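Local coordinates for YPM (Yersinia pseudotuberculosis, PDB 1PM4), which acts as a superantigen, a secreted mitogen that probably stimulates T cells by engaging their receptors together with class II MHC molecules, at residues A7-T12 with D106-S111; V19-N24 with W86-N91; Y35-S40 with S99-V104; D46-L51 with I63-I68. One frame throughout, in Å; residues are numbered along the deposited sequence. Where two conformers were deposited one is given.

How the contacts relate
All four contacts belong to one jelly-roll sandwich of two four-stranded antiparallel sheets. Contacts 1 and 3 both reach the sheet that holds strands 6-13, 96-103 and 32-39, contact 1 through its first segment alone, and Tyr9 O meets Leu100 N at 2.7 Å between them. Contacts 2 and 4 share the other, where Lys87 N lies 2.8 Å from Ile50 O. Between the sheets, contact 2 presses Trp86 CH2 to within 3.4 Å of Ala36 CB in contact 3, and Leu100 CD1 of contact 3 reaches Leu49 CD1 of contact 4 at 3.8 Å. Contacts 1 and 4 are the distant pair, with centres about 18 Å apart on opposite sides of the chain's centre.

Contact 1 (A7-T12 with D106-S111); sequences ATYTGT and DDKEDS
Ala7 and Lys108 mark the closest approach of the two backbones, with CA atoms 6.3 Å apart. Residues 7-12 lie on the edge strand 6-13, while 106-111 form a loop that turns into a 3-10 segment at Asp110, so no ladder of backbone bonds joins them. Lys108 carries the contact. Its CB sits 3.9 Å from Ala7 CB, and from there the chain runs past the Tyr9 side chain, the two sliding by each other in opposite directions. CD lies over one face of the Tyr9 ring, displaced toward the rim, and CG comes 3.9 Å from Tyr9 CE1; the carbonyl oxygen of Glu109 is near the ring plane at the edge. A bend at the last torsion, chi4 -147°, delivers the ammonium group to the strand, where Lys108 NZ donates to Thr8 O at 2.7 Å, the donor tilted 17° from the carbonyl plane. A water accepts a bond from Thr10 N at 3.0 Å and a weak one from Lys108 NZ. The tyrosine hydroxyl is held elsewhere in the loop, by Asp112 OD2, which also takes the Glu109 N-H; Glu109 OE1 forms a salt bridge with Lys25. The lysine thus does two things: its methylenes pack against part of one face of the Tyr9 ring, and its charged end is directed to a main-chain carbonyl of the outermost strand, probably polarising that C=O.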
loop_
_atom_site.group_PDB
_atom_site.type_symbol
_atom_site.label_atom_id
_atom_site.label_comp_id
_atom_site.label_asym_id
_atom_site.label_seq_id
_atom_site.Cartn_x
_atom_site.Cartn_y
_atom_site.Cartn_z
ATOM N N ALA A 7 0.070 -2.508 -23.235
ATOM C CA ALA A 7 -0.615 -3.509 -24.059
ATOM C C ALA A 7 -2.016 -3.676 -23.573
ATOM O O ALA A 7 -2.296 -3.324 -22.425
ATOM C CB ALA A 7 0.053 -4.844 -23.926
ATOM N N THR A 8 -2.854 -4.353 -24.348
ATOM C CA THR A 8 -4.187 -4.710 -23.857
ATOM C C THR A 8 -4.407 -6.198 -23.965
ATOM O O THR A 8 -4.294 -6.775 -25.052
ATOM C CB THR A 8 -5.288 -3.971 -24.671
ATOM O OG1 THR A 8 -5.144 -2.546 -24.491
ATOM C CG2 THR A 8 -6.697 -4.362 -24.162
ATOM N N TYR A 9 -4.675 -6.834 -22.830
ATOM C CA TYR A 9 -5.059 -8.225 -22.751
ATOM C C TYR A 9 -6.564 -8.295 -22.746
ATOM O O TYR A 9 -7.205 -7.583 -21.955
ATOM C CB TYR A 9 -4.530 -8.845 -21.474
ATOM C CG TYR A 9 -2.986 -8.861 -21.391
ATOM C CD1 TYR A 9 -2.266 -9.930 -21.853
ATOM C CD2 TYR A 9 -2.304 -7.797 -20.866
ATOM C CE1 TYR A 9 -0.900 -9.919 -21.775
ATOM C CE2 TYR A 9 -0.948 -7.758 -20.769
ATOM C CZ TYR A 9 -0.235 -8.817 -21.262
ATOM O OH TYR A 9 1.155 -8.858 -21.213
ATOM N N THR A 10 -7.114 -9.187 -23.560
ATOM C CA THR A 10 -8.563 -9.317 -23.633
ATOM C C THR A 10 -8.906 -10.775 -23.377
ATOM O O THR A 10 -8.129 -11.715 -23.733
ATOM C CB THR A 10 -9.071 -8.762 -25.007
ATOM O OG1 THR A 10 -8.818 -7.326 -25.143
ATOM C CG2 THR A 10 -10.569 -8.879 -25.133
ATOM N N GLY A 11 -10.035 -11.026 -22.740
ATOM C CA GLY A 11 -10.504 -12.375 -22.554
ATOM C C GLY A 11 -11.887 -12.397 -21.943
ATOM O O GLY A 11 -12.623 -11.401 -21.987
ATOM N N THR A 12 -12.231 -13.564 -21.405
ATOM C CA THR A 12 -13.485 -13.772 -20.735
ATOM C C THR A 12 -13.192 -14.439 -19.414
ATOM O O THR A 12 -12.317 -15.316 -19.373
ATOM C CB THR A 12 -14.337 -14.742 -21.595
ATOM O OG1 THR A 12 -14.577 -14.148 -22.903
ATOM C CG2 THR A 12 -15.680 -14.933 -20.996
ATOM N N ASP A 106 8.189 -6.162 -22.642
ATOM C CA ASP A 106 8.505 -6.637 -23.989
ATOM C C ASP A 106 7.378 -6.191 -24.933
ATOM O O ASP A 106 7.084 -4.978 -25.042
ATOM C CB ASP A 106 8.809 -8.160 -23.999
ATOM C CG ASP A 106 10.330 -8.476 -24.071
ATOM O OD1 ASP A 106 11.128 -7.639 -24.555
ATOM O OD2 ASP A 106 10.804 -9.560 -23.654
ATOM N N ASP A 107 6.845 -7.135 -25.688
ATOM C CA ASP A 107 5.527 -7.053 -26.233
ATOM C C ASP A 107 4.689 -8.142 -25.555
ATOM O O ASP A 107 5.217 -9.161 -25.056
ATOM C CB ASP A 107 5.571 -7.345 -27.715
ATOM C CG ASP A 107 6.428 -6.365 -28.455
ATOM O OD1 ASP A 107 7.666 -6.367 -28.227
ATOM O OD2 ASP A 107 5.926 -5.533 -29.226
ATOM N N LYS A 108 3.387 -7.956 -25.606
ATOM C CA LYS A 108 2.510 -8.941 -25.037
ATOM C C LYS A 108 2.746 -10.324 -25.700
ATOM O O LYS A 108 2.987 -10.447 -26.900
ATOM C CB LYS A 108 1.071 -8.397 -25.063
ATOM C CG LYS A 108 0.028 -9.289 -25.561
ATOM C CD LYS A 108 -1.250 -8.500 -25.687
ATOM C CE LYS A 108 -2.431 -9.372 -25.849
ATOM N NZ LYS A 108 -3.461 -8.732 -26.720
ATOM N N GLU A 109 2.736 -11.353 -24.868
ATOM C CA GLU A 109 2.906 -12.736 -25.270
ATOM C C GLU A 109 1.782 -13.563 -24.661
ATOM O O GLU A 109 1.310 -13.233 -23.608
ATOM C CB GLU A 109 4.263 -13.237 -24.765
ATOM C CG GLU A 109 5.430 -12.506 -25.447
ATOM C CD GLU A 109 6.812 -13.057 -25.107
ATOM O OE1 GLU A 109 6.945 -13.791 -24.104
ATOM O OE2 GLU A 109 7.770 -12.765 -25.873
ATOM N N ASP A 110 1.353 -14.614 -25.362
ATOM C CA ASP A 110 0.347 -15.546 -24.867
ATOM C C ASP A 110 0.685 -16.085 -23.481
ATOM O O ASP A 110 -0.194 -16.164 -22.615
ATOM C CB ASP A 110 0.196 -16.722 -25.829
ATOM C CG ASP A 110 -0.600 -16.354 -27.083
ATOM O OD1 ASP A 110 -0.830 -15.140 -27.324
ATOM O OD2 ASP A 110 -1.049 -17.239 -27.860
ATOM N N SER A 111 1.966 -16.357 -23.271
ATOM C CA SER A 111 2.420 -16.962 -22.028
ATOM C C SER A 111 2.311 -15.983 -20.831
ATOM O O SER A 111 2.529 -16.374 -19.710
ATOM C CB SER A 111 3.850 -17.523 -22.212
ATOM O OG SER A 111 4.771 -16.494 -22.369
HETATM O O HOH W 1 -5.164 -10.742 -25.260
#

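Contact 2 (V19-N24 with W86-N91); sequences VCIIGN and WKIKNN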
loop_
_atom_site.group_PDB
_atom_site.type_symbol
_atom_site.label_atom_id
_atom_site.label_comp_id
_atom_site.label_asym_id
_atom_site.label_seq_id
_atom_site.Cartn_x
_atom_site.Cartn_y
_atom_site.Cartn_z
ATOM N N VAL A 19 -7.980 -14.636 -12.810
ATOM C CA VAL A 19 -7.036 -14.779 -13.908
ATOM C C VAL A 19 -5.836 -13.919 -13.565
ATOM O O VAL A 19 -6.016 -12.760 -13.159
ATOM C CB VAL A 19 -7.676 -14.288 -15.231
ATOM C CG1 VAL A 19 -6.607 -14.175 -16.305
ATOM C CG2 VAL A 19 -8.780 -15.248 -15.722
ATOM N N CYS A 20 -4.612 -14.489 -13.662
ATOM C CA CYS A 20 -3.405 -13.755 -13.370
ATOM C C CYS A 20 -2.538 -13.599 -14.617
ATOM O O CYS A 20 -2.360 -14.578 -15.391
ATOM C CB CYS A 20 -2.600 -14.442 -12.262
ATOM S SG CYS A 20 -3.250 -14.182 -10.624
ATOM N N ILE A 21 -2.026 -12.391 -14.788
ATOM C CA ILE A 21 -1.239 -12.006 -15.942
ATOM C C ILE A 21 0.100 -11.503 -15.411
ATOM O O ILE A 21 0.168 -10.625 -14.546
ATOM C CB ILE A 21 -1.993 -10.952 -16.807
ATOM C CG1 ILE A 21 -3.276 -11.590 -17.351
ATOM C CG2 ILE A 21 -1.082 -10.436 -17.971
ATOM C CD1 ILE A 21 -4.100 -10.691 -18.156
ATOM N N ILE A 22 1.170 -12.126 -15.886
ATOM C CA ILE A 22 2.503 -11.765 -15.413
ATOM C C ILE A 22 3.179 -10.714 -16.355
ATOM O O ILE A 22 2.990 -10.716 -17.544
ATOM C CB ILE A 22 3.376 -13.024 -15.271
ATOM C CG1 ILE A 22 4.688 -12.724 -14.569
ATOM C CG2 ILE A 22 3.684 -13.617 -16.557
ATOM C CD1 ILE A 22 5.238 -14.034 -13.930
ATOM N N GLY A 23 3.989 -9.899 -15.745
ATOM C CA GLY A 23 4.787 -8.889 -16.441
ATOM C C GLY A 23 6.227 -9.005 -16.036
ATOM O O GLY A 23 6.538 -9.374 -14.899
ATOM N N ASN A 24 7.098 -8.622 -16.962
ATOM C CA ASN A 24 8.538 -8.655 -16.744
ATOM C C ASN A 24 9.021 -10.003 -16.191
ATOM O O ASN A 24 9.695 -10.054 -15.173
ATOM C CB ASN A 24 8.970 -7.520 -15.825
ATOM C CG ASN A 24 10.468 -7.417 -15.743
ATOM O OD1 ASN A 24 11.128 -7.699 -16.728
ATOM N ND2 ASN A 24 11.006 -7.037 -14.600
ATOM N N TRP A 86 -0.596 -9.022 -12.262
ATOM C CA TRP A 86 -1.913 -8.457 -12.202
ATOM C C TRP A 86 -2.921 -9.604 -11.969
ATOM O O TRP A 86 -3.045 -10.479 -12.809
ATOM C CB TRP A 86 -2.251 -7.817 -13.543
ATOM C CG TRP A 86 -1.256 -6.779 -13.947
ATOM C CD1 TRP A 86 -0.449 -6.862 -15.048
ATOM C CD2 TRP A 86 -1.075 -5.460 -13.405
ATOM N NE1 TRP A 86 0.339 -5.751 -15.125
ATOM C CE2 TRP A 86 -0.026 -4.844 -14.176
ATOM C CE3 TRP A 86 -1.580 -4.770 -12.329
ATOM C CZ2 TRP A 86 0.455 -3.610 -13.913
ATOM C CZ3 TRP A 86 -1.050 -3.493 -12.035
ATOM C CH2 TRP A 86 -0.056 -2.916 -12.860
ATOM N N LYS A 87 -3.589 -9.602 -10.827
ATOM C CA LYS A 87 -4.638 -10.565 -10.579
ATOM C C LYS A 87 -6.011 -9.927 -10.755
ATOM O O LYS A 87 -6.304 -8.914 -10.123
ATOM C CB LYS A 87 -4.513 -11.071 -9.145
ATOM C CG LYS A 87 -5.576 -11.991 -8.718
ATOM C CD LYS A 87 -5.239 -12.718 -7.400
ATOM C CE LYS A 87 -6.295 -13.637 -7.020
ATOM N NZ LYS A 87 -6.155 -14.237 -5.586
ATOM N N ILE A 88 -6.798 -10.513 -11.608
ATOM C CA ILE A 88 -8.158 -10.104 -11.924
ATOM C C ILE A 88 -9.070 -11.076 -11.215
ATOM O O ILE A 88 -9.064 -12.291 -11.522
ATOM C CB ILE A 88 -8.458 -10.180 -13.465
ATOM C CG1 ILE A 88 -7.488 -9.236 -14.230
ATOM C CG2 ILE A 88 -9.873 -9.772 -13.759
ATOM C CD1 ILE A 88 -7.353 -9.520 -15.724
ATOM N N LYS A 89 -9.906 -10.542 -10.333
ATOM C CA LYS A 89 -10.882 -11.327 -9.634
ATOM C C LYS A 89 -12.272 -10.926 -10.115
ATOM O O LYS A 89 -12.604 -9.753 -10.060
ATOM C CB LYS A 89 -10.766 -11.183 -8.123
ATOM C CG LYS A 89 -11.849 -11.962 -7.325
ATOM C CD LYS A 89 -12.026 -13.507 -7.603
ATOM C CE LYS A 89 -13.183 -14.172 -6.830
ATOM N NZ LYS A 89 -13.137 -15.711 -6.592
ATOM N N ASN A 90 -13.056 -11.905 -10.577
ATOM C CA ASN A 90 -14.451 -11.655 -10.885
ATOM C C ASN A 90 -15.308 -11.825 -9.642
ATOM O O ASN A 90 -15.415 -12.933 -9.108
ATOM C CB ASN A 90 -14.908 -12.547 -12.033
ATOM C CG ASN A 90 -16.300 -12.206 -12.476
ATOM O OD1 ASN A 90 -16.882 -11.226 -11.976
ATOM N ND2 ASN A 90 -16.836 -12.960 -13.406
ATOM N N ASN A 91 -15.791 -10.721 -9.085
ATOM C CA ASN A 91 -16.600 -10.769 -7.854
ATOM C C ASN A 91 -18.033 -11.213 -8.123
ATOM O O ASN A 91 -18.785 -11.613 -7.196
ATOM C CB ASN A 91 -16.596 -9.371 -7.265
ATOM C CG ASN A 91 -15.240 -8.880 -6.913
ATOM O OD1 ASN A 91 -14.434 -9.624 -6.312
ATOM N ND2 ASN A 91 -14.957 -7.634 -7.256
#
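Strands 18-23 and 84-90 are antiparallel neighbours at one border of a jelly-roll sheet, and they pair here through residues 19-21 and 86-88, the axes of the short segments approaching to 4.7 Å at an angle of 165°. Val19 with Ile88 and Ile21 with Trp86 are hydrogen-bonded pairs, each closed by two backbone bonds; that from Ile88 N to Val19 O is 2.8 Å long. Between them comes the non-hydrogen-bonded pair Cys20 and Lys87, where Cys20 CA also makes a CA-H...O contact of 3.3 Å with Trp86 O. On this face Cys20 SG lies 3.7 Å from both CB and CG of Lys87, alongside the root of the lysine chain. Lys87 has CG anti to its own N (chi1 176°) and stays extended beyond it, which carries the ammonium group away from the cysteine to a salt bridge with Glu75 of the second subunit. The other face is apolar. Ile21 and Ile88 meet methyl to methyl, CD1 to CD1 at 4.2 Å, and the Trp86 indole rises beside them, its CB 3.8 Å from Ile21 O. Cys20 is disulfide-bonded to Cys117, which ties the C-terminal tail to the outer face of this sheet. On the inner face Trp86 packs on Leu100 and Ala102 of strand 96-103, Ile21 meets Tyr9 and Ile88 meets Ile13 of strand 6-13, while strand 47-54 flanks strand 84-90 within the sheet.

Contact 3 (Y35-S40 with S99-V104); sequences YAVLHS and SLDATV
Tyr35 is gripped by Thr103 at one end of this ladder: Tyr35 N donates to the side-chain oxygen Thr103 OG1 at 2.9 Å, and Thr103 N returns a bond to Tyr35 O. The threonine hydroxyl turns anti to its own carbonyl carbon (chi1 -60°), which brings it beside its backbone N and in front of the tyrosine amide. Farther along, Val37 with Asp101 and His39 with Ser99 each exchange two main-chain bonds; the one from His39 N to Ser99 O is 2.8 Å, whereas Ser99 N approaches His39 O from above the carbonyl plane, 40° out of it. One residue before Val37, Ala36 CA makes a CA-H...O contact with Asp101 O at 3.0 Å. The two short strands run antiparallel, the central pair of a jelly-roll sheet, with strands 6-13 and 72-78 outside them.

Apolar contacts gather on the inward face. Ala36 CB touches Ala102 CB at 3.9 Å, and Leu100 CD1 lies 4.2 Å from both Ala36 CB and Leu38 CD1, in a layer that packs against Trp86 and Leu49 of the facing sheet.

The other face is more polar. Asp101 lies alongside Val37, its OD2 3.8 Å from Val37 CG1, and the same oxygen sits near the plane of the His39 ring at its edge, ring and carboxylate turned 75° apart. A water bridges Asp101 OD2, to which it donates, and Tyr35 OH, 2.9 Å from each. Asp101 OD1 is hydrogen-bonded to Thr8 OG1, and His39 ND1 is hydrogen-bonded to Asp69 OD1.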
loop_
_atom_site.group_PDB
_atom_site.type_symbol
_atom_site.label_atom_id
_atom_site.label_comp_id
_atom_site.label_asym_id
_atom_site.label_seq_id
_atom_site.Cartn_x
_atom_site.Cartn_y
_atom_site.Cartn_z
ATOM N N TYR A 35 1.523 0.771 -14.713
ATOM C CA TYR A 35 0.146 1.273 -14.849
ATOM C C TYR A 35 -0.685 0.122 -15.340
ATOM O O TYR A 35 -0.240 -0.671 -16.170
ATOM C CB TYR A 35 0.119 2.428 -15.833
ATOM C CG TYR A 35 -1.221 2.758 -16.380
ATOM C CD1 TYR A 35 -1.958 3.749 -15.822
ATOM C CD2 TYR A 35 -1.760 2.066 -17.461
ATOM C CE1 TYR A 35 -3.207 4.067 -16.312
ATOM C CE2 TYR A 35 -3.007 2.358 -17.937
ATOM C CZ TYR A 35 -3.725 3.353 -17.364
ATOM O OH TYR A 35 -4.981 3.733 -17.799
ATOM N N ALA A 36 -1.900 0.007 -14.828
ATOM C CA ALA A 36 -2.864 -0.901 -15.425
ATOM C C ALA A 36 -4.243 -0.415 -15.091
ATOM O O ALA A 36 -4.443 0.283 -14.129
ATOM C CB ALA A 36 -2.688 -2.355 -14.956
ATOM N N VAL A 37 -5.178 -0.737 -15.960
ATOM C CA VAL A 37 -6.635 -0.475 -15.679
ATOM C C VAL A 37 -7.401 -1.623 -16.267
ATOM O O VAL A 37 -7.106 -2.076 -17.379
ATOM C CB VAL A 37 -7.143 0.873 -16.216
ATOM C CG1 VAL A 37 -6.981 0.956 -17.720
ATOM C CG2 VAL A 37 -8.533 1.148 -15.705
ATOM N N LEU A 38 -8.347 -2.134 -15.482
ATOM C CA LEU A 38 -9.255 -3.193 -15.846
ATOM C C LEU A 38 -10.548 -2.675 -16.377
ATOM O O LEU A 38 -11.087 -1.755 -15.796
ATOM C CB LEU A 38 -9.547 -4.025 -14.619
ATOM C CG LEU A 38 -10.359 -5.304 -14.854
ATOM C CD1 LEU A 38 -9.710 -6.293 -15.836
ATOM C CD2 LEU A 38 -10.537 -5.969 -13.448
ATOM N N HIS A 39 -11.042 -3.255 -17.469
ATOM C CA HIS A 39 -12.319 -2.796 -18.057
ATOM C C HIS A 39 -13.109 -4.045 -18.435
ATOM O O HIS A 39 -12.586 -5.157 -18.504
ATOM C CB HIS A 39 -12.108 -1.941 -19.298
ATOM C CG HIS A 39 -11.409 -0.620 -19.080
ATOM N ND1 HIS A 39 -11.884 0.338 -18.216
ATOM C CD2 HIS A 39 -10.383 -0.040 -19.740
ATOM C CE1 HIS A 39 -11.113 1.415 -18.282
ATOM N NE2 HIS A 39 -10.192 1.210 -19.201
ATOM N N SER A 40 -14.387 -3.838 -18.740
ATOM C CA SER A 40 -15.253 -4.885 -19.267
ATOM C C SER A 40 -16.349 -4.301 -20.158
ATOM O O SER A 40 -16.913 -3.210 -19.828
ATOM C CB SER A 40 -15.890 -5.671 -18.142
ATOM O OG SER A 40 -16.737 -6.696 -18.619
ATOM N N SER A 99 -10.914 -6.660 -20.290
ATOM C CA SER A 99 -9.741 -6.157 -20.971
ATOM C C SER A 99 -8.867 -5.482 -19.931
ATOM O O SER A 99 -9.346 -4.759 -19.053
ATOM C CB SER A 99 -10.075 -5.232 -22.175
ATOM O OG SER A 99 -10.700 -4.014 -21.787
ATOM N N LEU A 100 -7.575 -5.742 -19.990
ATOM C CA LEU A 100 -6.629 -5.144 -19.044
ATOM C C LEU A 100 -5.617 -4.363 -19.914
ATOM O O LEU A 100 -4.874 -4.976 -20.674
ATOM C CB LEU A 100 -5.905 -6.247 -18.316
ATOM C CG LEU A 100 -4.948 -5.728 -17.252
ATOM C CD1 LEU A 100 -5.661 -5.097 -16.095
ATOM C CD2 LEU A 100 -3.980 -6.793 -16.761
ATOM N N ASP A 101 -5.578 -3.070 -19.753
ATOM C CA ASP A 101 -4.521 -2.261 -20.301
ATOM C C ASP A 101 -3.417 -2.218 -19.273
ATOM O O ASP A 101 -3.671 -1.899 -18.101
ATOM C CB ASP A 101 -4.982 -0.863 -20.537
ATOM C CG ASP A 101 -6.112 -0.741 -21.490
ATOM O OD1 ASP A 101 -6.425 -1.639 -22.295
ATOM O OD2 ASP A 101 -6.821 0.289 -21.419
ATOM N N ALA A 102 -2.217 -2.620 -19.647
ATOM C CA ALA A 102 -1.063 -2.623 -18.688
ATOM C C ALA A 102 0.278 -2.333 -19.306
ATOM O O ALA A 102 0.562 -2.749 -20.424
ATOM C CB ALA A 102 -0.968 -3.986 -18.074
ATOM N N THR A 103 1.118 -1.685 -18.536
ATOM C CA THR A 103 2.521 -1.521 -18.874
ATOM C C THR A 103 3.141 -2.863 -19.162
ATOM O O THR A 103 2.952 -3.771 -18.406
ATOM C CB THR A 103 3.275 -0.935 -17.677
ATOM O OG1 THR A 103 2.730 0.312 -17.351
ATOM C CG2 THR A 103 4.719 -0.604 -18.111
ATOM N N VAL A 104 3.789 -3.002 -20.305
ATOM C CA VAL A 104 4.586 -4.184 -20.546
ATOM C C VAL A 104 6.014 -3.801 -20.858
ATOM O O VAL A 104 6.303 -2.713 -21.323
ATOM C CB VAL A 104 4.046 -5.065 -21.656
ATOM C CG1 VAL A 104 2.673 -5.586 -21.276
ATOM C CG2 VAL A 104 3.954 -4.335 -22.953
HETATM O O HOH W 2 -5.572 2.732 -20.453
#

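Contact 4 (D46-L51 with I63-I68); sequences DMTLIL and IKRNDI
Arg65 starts with CG between its backbone N and carbonyl carbon (chi1 70°) and bends again at chi3, 59°, which lays its guanidinium against Ile50 across the ladder. Ile50, with CG1 anti to its carbonyl carbon (chi1 -54°), points the same way, so the two side chains run side by side: CD1 sits over one face of the guanidinium toward its rim, 3.8 Å from Arg65 NH2. Thr48 CG2 comes obliquely from two residues before Ile50, on the same face, to 4.2 Å from Arg65 CD. The charge itself is answered within the same strand by a salt bridge from NH2 to Glu62.

Beneath these side chains runs the backbone of the hairpin formed by strands 47-54 and 59-67. Leu49 and Asn66 exchange two bonds of 2.9 Å, Leu51 N donates to Lys64 O, and Ile63 N reaches Leu51 O at 2.8 Å. At the other end Ile68 N bonds to Met47 O at 3.1 Å from well above the carbonyl plane. On the face turned to the facing sheet, Leu51 CD2 meets Ile63 CD1 at 3.7 Å, the two lying side by side. A water lies 2.8 Å from Thr48 OG1, which is also bonded to Asn91.

The Arg65 face is shared with the second subunit, where Lys73 packs on Arg65 and Glu75 on Ile50. Aliphatic cover from Ile50 and the ion pair with Glu62 together would limit the swing of the guanidinium and partly offset its charge on the side where the second subunit packs.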
loop_
_atom_site.group_PDB
_atom_site.type_symbol
_atom_site.label_atom_id
_atom_site.label_comp_id
_atom_site.label_asym_id
_atom_site.label_seq_id
_atom_site.Cartn_x
_atom_site.Cartn_y
_atom_site.Cartn_z
ATOM N N ASP A 46 -18.401 -6.548 -12.048
ATOM C CA ASP A 46 -17.926 -6.305 -10.708
ATOM C C ASP A 46 -16.627 -7.093 -10.505
ATOM O O ASP A 46 -16.684 -8.352 -10.378
ATOM C CB ASP A 46 -18.955 -6.785 -9.733
ATOM C CG ASP A 46 -18.582 -6.502 -8.309
ATOM O OD1 ASP A 46 -17.459 -6.057 -7.990
ATOM O OD2 ASP A 46 -19.459 -6.738 -7.426
ATOM N N MET A 47 -15.463 -6.421 -10.665
ATOM C CA MET A 47 -14.138 -7.070 -10.643
ATOM C C MET A 47 -13.129 -6.228 -9.866
ATOM O O MET A 47 -13.279 -4.999 -9.675
ATOM C CB MET A 47 -13.598 -7.242 -12.078
ATOM C CG MET A 47 -14.537 -8.035 -12.924
ATOM S SD MET A 47 -13.729 -8.184 -14.602
ATOM C CE MET A 47 -15.101 -8.785 -15.495
ATOM N N THR A 48 -12.140 -6.924 -9.337
ATOM C CA THR A 48 -11.049 -6.309 -8.641
ATOM C C THR A 48 -9.753 -6.621 -9.293
ATOM O O THR A 48 -9.540 -7.730 -9.724
ATOM C CB THR A 48 -11.088 -6.795 -7.135
ATOM O OG1 THR A 48 -12.331 -6.384 -6.527
ATOM C CG2 THR A 48 -9.974 -6.143 -6.306
ATOM N N LEU A 49 -8.910 -5.610 -9.386
ATOM C CA LEU A 49 -7.554 -5.764 -9.894
ATOM C C LEU A 49 -6.557 -5.601 -8.745
ATOM O O LEU A 49 -6.554 -4.571 -8.049
ATOM C CB LEU A 49 -7.296 -4.661 -10.892
ATOM C CG LEU A 49 -5.914 -4.647 -11.521
ATOM C CD1 LEU A 49 -5.612 -5.880 -12.379
ATOM C CD2 LEU A 49 -5.678 -3.390 -12.409
ATOM N N ILE A 50 -5.693 -6.583 -8.608
ATOM C CA ILE A 50 -4.701 -6.586 -7.547
ATOM C C ILE A 50 -3.325 -6.689 -8.185
ATOM O O ILE A 50 -3.090 -7.532 -9.043
ATOM C CB ILE A 50 -4.914 -7.759 -6.602
ATOM C CG1 ILE A 50 -6.328 -7.766 -6.068
ATOM C CG2 ILE A 50 -3.908 -7.682 -5.453
ATOM C CD1 ILE A 50 -6.697 -9.100 -5.383
ATOM N N LEU A 51 -2.426 -5.768 -7.824
ATOM C CA LEU A 51 -1.024 -5.818 -8.180
ATOM C C LEU A 51 -0.235 -6.567 -7.126
ATOM O O LEU A 51 -0.250 -6.210 -5.923
ATOM C CB LEU A 51 -0.479 -4.376 -8.376
ATOM C CG LEU A 51 1.052 -4.301 -8.630
ATOM C CD1 LEU A 51 1.582 -5.147 -9.856
ATOM C CD2 LEU A 51 1.482 -2.890 -8.731
ATOM N N ILE A 63 0.753 -5.282 -3.513
ATOM C CA ILE A 63 1.094 -3.872 -3.378
ATOM C C ILE A 63 -0.105 -3.017 -3.167
ATOM O O ILE A 63 -0.144 -2.196 -2.231
ATOM C CB ILE A 63 1.820 -3.349 -4.689
ATOM C CG1 ILE A 63 3.077 -4.151 -4.918
ATOM C CG2 ILE A 63 2.079 -1.833 -4.566
ATOM C CD1 ILE A 63 3.915 -3.724 -6.081
ATOM N N LYS A 64 -1.097 -3.127 -4.055
ATOM C CA LYS A 64 -2.311 -2.360 -3.942
ATOM C C LYS A 64 -3.347 -2.986 -4.858
ATOM O O LYS A 64 -3.009 -3.856 -5.611
ATOM C CB LYS A 64 -2.155 -0.900 -4.388
ATOM C CG LYS A 64 -1.614 -0.747 -5.752
ATOM C CD LYS A 64 -1.588 0.785 -6.145
ATOM C CE LYS A 64 -0.334 1.538 -5.863
ATOM N NZ LYS A 64 -0.772 3.079 -5.970
ATOM N N ARG A 65 -4.559 -2.482 -4.759
ATOM C CA ARG A 65 -5.699 -2.949 -5.533
ATOM C C ARG A 65 -6.674 -1.864 -5.899
ATOM O O ARG A 65 -6.755 -0.808 -5.269
ATOM C CB ARG A 65 -6.476 -4.068 -4.805
ATOM C CG ARG A 65 -7.234 -3.593 -3.580
ATOM C CD ARG A 65 -8.074 -4.637 -2.892
ATOM N NE ARG A 65 -7.270 -5.768 -2.453
ATOM C CZ ARG A 65 -7.762 -6.956 -2.170
ATOM N NH1 ARG A 65 -9.070 -7.155 -2.216
ATOM N NH2 ARG A 65 -6.964 -7.951 -1.736
ATOM N N ASN A 66 -7.472 -2.113 -6.923
ATOM C CA ASN A 66 -8.458 -1.114 -7.336
ATOM C C ASN A 66 -9.658 -1.813 -7.899
ATOM O O ASN A 66 -9.577 -2.990 -8.363
ATOM C CB ASN A 66 -7.845 -0.163 -8.391
ATOM C CG ASN A 66 -6.915 0.880 -7.816
ATOM O OD1 ASN A 66 -5.667 0.685 -7.754
ATOM N ND2 ASN A 66 -7.502 2.045 -7.443
ATOM N N ASP A 67 -10.769 -1.117 -7.957
ATOM C CA ASP A 67 -11.926 -1.651 -8.608
ATOM C C ASP A 67 -11.750 -1.564 -10.124
ATOM O O ASP A 67 -10.863 -0.880 -10.627
ATOM C CB ASP A 67 -13.174 -0.848 -8.214
ATOM C CG ASP A 67 -13.392 -0.788 -6.718
ATOM O OD1 ASP A 67 -13.239 -1.823 -5.998
ATOM O OD2 ASP A 67 -13.708 0.309 -6.192
ATOM N N ILE A 68 -12.646 -2.218 -10.813
ATOM C CA ILE A 68 -12.800 -2.079 -12.278
ATOM C C ILE A 68 -12.912 -0.602 -12.630
ATOM O O ILE A 68 -13.475 0.191 -11.859
ATOM C CB ILE A 68 -13.985 -2.987 -12.795
ATOM C CG1 ILE A 68 -13.901 -3.178 -14.309
ATOM C CG2 ILE A 68 -15.340 -2.489 -12.313
ATOM C CD1 ILE A 68 -15.001 -4.008 -14.885
HETATM O O HOH W 3 -14.046 -4.230 -6.723
#